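Local structure of putative NAD(P)H-flavin oxidoreductase (Neisseria meningitidis serogroup A / serotype 4A, 6WT2) at residues 90-95 with 192-197; 58-63 with 86-91. The protein binds flavin mononucleotide and probably uses NADH or NADPH to reduce nitro compounds, possibly including chloramphenicol. One frame throughout, in Å; residues are numbered along the deposited sequence.

Contact 1 (90-95 with 192-197)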
# COMPACT_ATOMS: atom_id res chain seq x y z
N LEU A 90 9.48 8.67 1.62
CA LEU A 90 10.56 8.45 0.66
C LEU A 90 10.70 6.96 0.39
O LEU A 90 10.53 6.14 1.29
CB LEU A 90 11.90 8.97 1.20
CG LEU A 90 11.91 10.40 1.72
CD1 LEU A 90 13.35 10.72 2.25
CD2 LEU A 90 11.45 11.38 0.65
N ALA A 91 11.05 6.62 -0.84
CA ALA A 91 11.35 5.24 -1.20
C ALA A 91 12.80 5.13 -1.64
O ALA A 91 13.37 6.06 -2.24
CB ALA A 91 10.38 4.73 -2.29
N LYS A 92 13.41 3.99 -1.34
CA LYS A 92 14.80 3.74 -1.71
C LYS A 92 14.97 3.69 -3.23
O LYS A 92 14.20 3.01 -3.92
CB LYS A 92 15.27 2.43 -1.10
CG LYS A 92 16.78 2.22 -1.20
CD LYS A 92 17.50 3.25 -0.34
CE LYS A 92 19.03 3.20 -0.51
NZ LYS A 92 19.46 3.75 -1.83
N LYS A 93 15.99 4.39 -3.73
CA LYS A 93 16.41 4.27 -5.12
C LYS A 93 17.47 3.18 -5.27
O LYS A 93 18.28 2.94 -4.36
CB LYS A 93 16.97 5.59 -5.65
CG LYS A 93 15.94 6.72 -5.73
CD LYS A 93 16.52 7.94 -6.43
CE LYS A 93 15.48 9.05 -6.59
NZ LYS A 93 16.08 10.28 -7.17
N ASN A 94 17.48 2.53 -6.44
CA ASN A 94 18.48 1.54 -6.82
C ASN A 94 18.68 0.50 -5.72
O ASN A 94 19.80 0.22 -5.29
CB ASN A 94 19.80 2.22 -7.19
CG ASN A 94 19.65 3.16 -8.36
OD1 ASN A 94 19.83 4.37 -8.23
ND2 ASN A 94 19.28 2.62 -9.52
N ALA A 95 17.57 -0.06 -5.26
CA ALA A 95 17.58 -1.14 -4.27
C ALA A 95 17.80 -2.49 -4.96
O ALA A 95 17.00 -3.42 -4.86
CB ALA A 95 16.29 -1.12 -3.46
N ALA A 192 20.15 11.19 -4.40
CA ALA A 192 20.67 10.06 -5.17
C ALA A 192 20.20 8.74 -4.60
O ALA A 192 20.08 7.75 -5.33
CB ALA A 192 22.20 10.10 -5.21
N GLU A 193 19.90 8.70 -3.29
CA GLU A 193 19.58 7.47 -2.58
C GLU A 193 18.10 7.29 -2.30
O GLU A 193 17.67 6.15 -2.07
CB GLU A 193 20.35 7.42 -1.25
CG GLU A 193 21.87 7.52 -1.40
CD GLU A 193 22.49 6.26 -1.98
OE1 GLU A 193 21.88 5.18 -1.84
OE2 GLU A 193 23.60 6.35 -2.56
N TRP A 194 17.32 8.37 -2.28
CA TRP A 194 15.91 8.33 -1.90
C TRP A 194 15.10 9.22 -2.84
O TRP A 194 15.61 10.22 -3.35
CB TRP A 194 15.70 8.80 -0.45
CG TRP A 194 16.41 7.94 0.56
CD1 TRP A 194 17.67 8.12 1.07
CD2 TRP A 194 15.90 6.75 1.17
NE1 TRP A 194 17.97 7.10 1.96
CE2 TRP A 194 16.90 6.26 2.04
CE3 TRP A 194 14.69 6.05 1.06
CZ2 TRP A 194 16.72 5.10 2.79
CZ3 TRP A 194 14.52 4.91 1.82
CH2 TRP A 194 15.52 4.44 2.67
N GLY A 195 13.84 8.84 -3.07
CA GLY A 195 12.95 9.65 -3.88
C GLY A 195 11.59 9.76 -3.23
O GLY A 195 11.16 8.89 -2.46
N VAL A 196 10.88 10.84 -3.56
CA VAL A 196 9.56 11.06 -2.97
C VAL A 196 8.55 10.10 -3.57
O VAL A 196 8.48 9.90 -4.79
CB VAL A 196 9.13 12.52 -3.16
CG1 VAL A 196 7.66 12.68 -2.82
CG2 VAL A 196 10.02 13.43 -2.26
N SER A 197 7.75 9.48 -2.70
CA SER A 197 6.80 8.44 -3.05
C SER A 197 5.35 8.90 -2.97
O SER A 197 4.59 8.75 -3.94
CB SER A 197 7.00 7.23 -2.12
OG SER A 197 6.02 6.25 -2.38
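Lys92 lies across the indole of Trp194, its aliphatic chain over one face of the ring and its ammonium lifted high above the five-membered ring, where it meets Glu193. Lys92 CD makes a CH-pi contact, 3.7 Å from the centroid of the six-membered ring of Trp194 and nearly on the ring normal. Lys92 has CG anti to its backbone N (chi1 -168°), and its chain bends at chi2 and again at chi4, a double bend that brings NZ back to the backbone. Lys92 NZ has three acceptors there: Glu193 OE1 at 2.8 Å, in a salt bridge on the anti side of the carboxylate; a lone pair of Glu193 O, in the carbonyl plane; and Lys93 O. Glu193 O takes a second donor, Lys93 N at 2.9 Å, which comes from above the carbonyl plane, so the two donors approach it from different directions. Further along the ring, Trp194 CE3 sits 4.0 Å from Leu90 CB, with Leu90 set roughly perpendicular to Trp194, while Leu90 CD2 meets Val196 CG2.

Lys93 runs the other way, extended along the chain of Trp194 and Gly195, with Lys93 CE 3.8 Å from Gly195 CA; its ammonium bonds to Ala191 O. In the backbone between them, Ala91 and Gly195 form an antiparallel hydrogen-bonded pair, Ala91 N to Gly195 O at 2.8 Å with a matching return bond.

The contact joins the end of strand 85-92 to the start of strand 194-203, two inner strands of the sheet. Helix 138-162 packs on Ala91 through Phe142 and Cys146, helix 175-185 touches Val196, and Gln56 of strand 55-59 reaches both Leu90 and Trp194.

Contact 2 (58-63 with 86-91)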
# COMPACT_ATOMS: atom_id res chain seq x y z
N VAL A 58 9.50 11.37 6.37
CA VAL A 58 9.89 12.76 6.63
C VAL A 58 8.71 13.46 7.29
O VAL A 58 7.68 13.69 6.65
CB VAL A 58 10.31 13.49 5.35
CG1 VAL A 58 10.79 14.90 5.68
CG2 VAL A 58 11.38 12.69 4.61
N VAL A 59 8.85 13.79 8.57
CA VAL A 59 7.81 14.48 9.32
C VAL A 59 8.07 15.97 9.17
O VAL A 59 9.08 16.49 9.65
CB VAL A 59 7.82 14.06 10.80
CG1 VAL A 59 6.56 14.53 11.49
CG2 VAL A 59 7.94 12.55 10.90
N VAL A 60 7.15 16.66 8.52
CA VAL A 60 7.35 18.05 8.11
C VAL A 60 6.51 18.91 9.04
O VAL A 60 5.37 19.28 8.74
CB VAL A 60 7.00 18.25 6.64
CG1 VAL A 60 7.29 19.68 6.22
CG2 VAL A 60 7.79 17.26 5.79
N GLN A 61 7.10 19.28 10.17
CA GLN A 61 6.45 20.12 11.17
C GLN A 61 6.88 21.58 11.11
O GLN A 61 6.19 22.45 11.65
CB GLN A 61 6.73 19.56 12.57
CG GLN A 61 6.20 18.14 12.71
CD GLN A 61 4.72 18.09 12.43
OE1 GLN A 61 4.28 17.76 11.32
NE2 GLN A 61 3.93 18.46 13.43
N ASN A 62 7.99 21.87 10.44
CA ASN A 62 8.51 23.23 10.28
C ASN A 62 7.63 24.03 9.33
O ASN A 62 7.58 23.72 8.13
CB ASN A 62 9.95 23.15 9.75
CG ASN A 62 10.63 24.50 9.69
OD1 ASN A 62 9.99 25.55 9.63
ND2 ASN A 62 11.96 24.47 9.69
N PRO A 63 6.91 25.05 9.80
CA PRO A 63 6.04 25.79 8.88
C PRO A 63 6.79 26.52 7.76
O PRO A 63 6.16 26.85 6.74
CB PRO A 63 5.31 26.77 9.81
CG PRO A 63 6.27 26.96 10.97
CD PRO A 63 6.87 25.59 11.17
N LEU A 86 2.35 16.34 9.03
CA LEU A 86 2.53 15.97 7.63
C LEU A 86 3.68 14.99 7.53
O LEU A 86 4.75 15.22 8.10
CB LEU A 86 2.81 17.20 6.78
CG LEU A 86 3.29 17.00 5.35
CD1 LEU A 86 2.24 16.33 4.47
CD2 LEU A 86 3.71 18.35 4.76
N VAL A 87 3.47 13.90 6.80
CA VAL A 87 4.51 12.90 6.53
C VAL A 87 4.69 12.81 5.02
O VAL A 87 3.71 12.65 4.28
CB VAL A 87 4.16 11.52 7.12
CG1 VAL A 87 5.24 10.49 6.79
CG2 VAL A 87 3.97 11.62 8.63
N VAL A 88 5.92 12.96 4.56
CA VAL A 88 6.28 12.71 3.17
C VAL A 88 7.08 11.42 3.17
O VAL A 88 8.11 11.32 3.85
CB VAL A 88 7.09 13.88 2.57
CG1 VAL A 88 7.51 13.54 1.14
CG2 VAL A 88 6.28 15.19 2.65
N PHE A 89 6.60 10.44 2.42
CA PHE A 89 7.22 9.13 2.34
C PHE A 89 8.28 9.12 1.26
O PHE A 89 8.02 9.53 0.12
CB PHE A 89 6.17 8.05 2.04
CG PHE A 89 5.15 7.86 3.13
CD1 PHE A 89 5.25 6.79 4.01
CD2 PHE A 89 4.08 8.73 3.25
CE1 PHE A 89 4.30 6.60 5.00
CE2 PHE A 89 3.13 8.56 4.25
CZ PHE A 89 3.23 7.49 5.11
N LEU A 90 9.48 8.67 1.62
CA LEU A 90 10.56 8.45 0.66
C LEU A 90 10.70 6.96 0.39
O LEU A 90 10.53 6.14 1.29
CB LEU A 90 11.90 8.97 1.20
CG LEU A 90 11.91 10.40 1.72
CD1 LEU A 90 13.35 10.72 2.25
CD2 LEU A 90 11.45 11.38 0.65
N ALA A 91 11.05 6.62 -0.84
CA ALA A 91 11.35 5.24 -1.20
C ALA A 91 12.80 5.13 -1.64
O ALA A 91 13.37 6.06 -2.24
CB ALA A 91 10.38 4.73 -2.29
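Val58 and Val88 form an antiparallel hydrogen-bonded pair in a buried ladder that joins strand 55-59, outermost in the sheet of its own chain, to the inner strand 85-92. Val58 N gives to Val88 O at 2.9 Å and Val88 N returns a bond to Val58 O; two residues on, Val60 N meets Leu86 O at 2.8 Å, almost straight. Val59 and Val87 make the non-hydrogen-bonded pair between them.

Val60 packs on Leu86 and Val58 on Leu90, while Val88 meets the two valines, its CG2 lying near Val60 CG2. Val60 and Leu86 run alongside each other in the same direction, with CB of Val60 3.8 Å from CD2 of Leu86. Having CG2 anti to its carbonyl carbon, Val58 lays that methyl 3.7 Å from Leu90 CD1. Where the ladder ends, Gln61 OE1 takes a weak bond from Leu86 N and a further one from Arg66, and Gln61 NE2 gives to Ser84 O. Asn62 then N-caps helix 63-69.

Strand 194-203 flanks 85-92, helix 138-162 packs against Phe89, and Val58 and Val59 pair in parallel with a strand of the second subunit, carrying the sheet across the dimer interface.

Strand 85-92 is the shared element: contact 2 joins it to strand 55-59, contact 1 to strand 194-203, and both include Leu90 and Ala91. Their centres lie about 14 Å apart in one antiparallel sheet. Along the chain 58-63 comes first, then 86-91 running into 90-95, and 192-197 only after a largely helical stretch that includes helix 138-162. The two meet directly where Ser197 N approaches Phe89 O at 2.8 Å, probably a hydrogen bond. Together they tie three strands into the core of the nitroreductase fold; both touch the second subunit, and the nearest side chains of each lie about 9 to 10 Å from bound flavin mononucleotide.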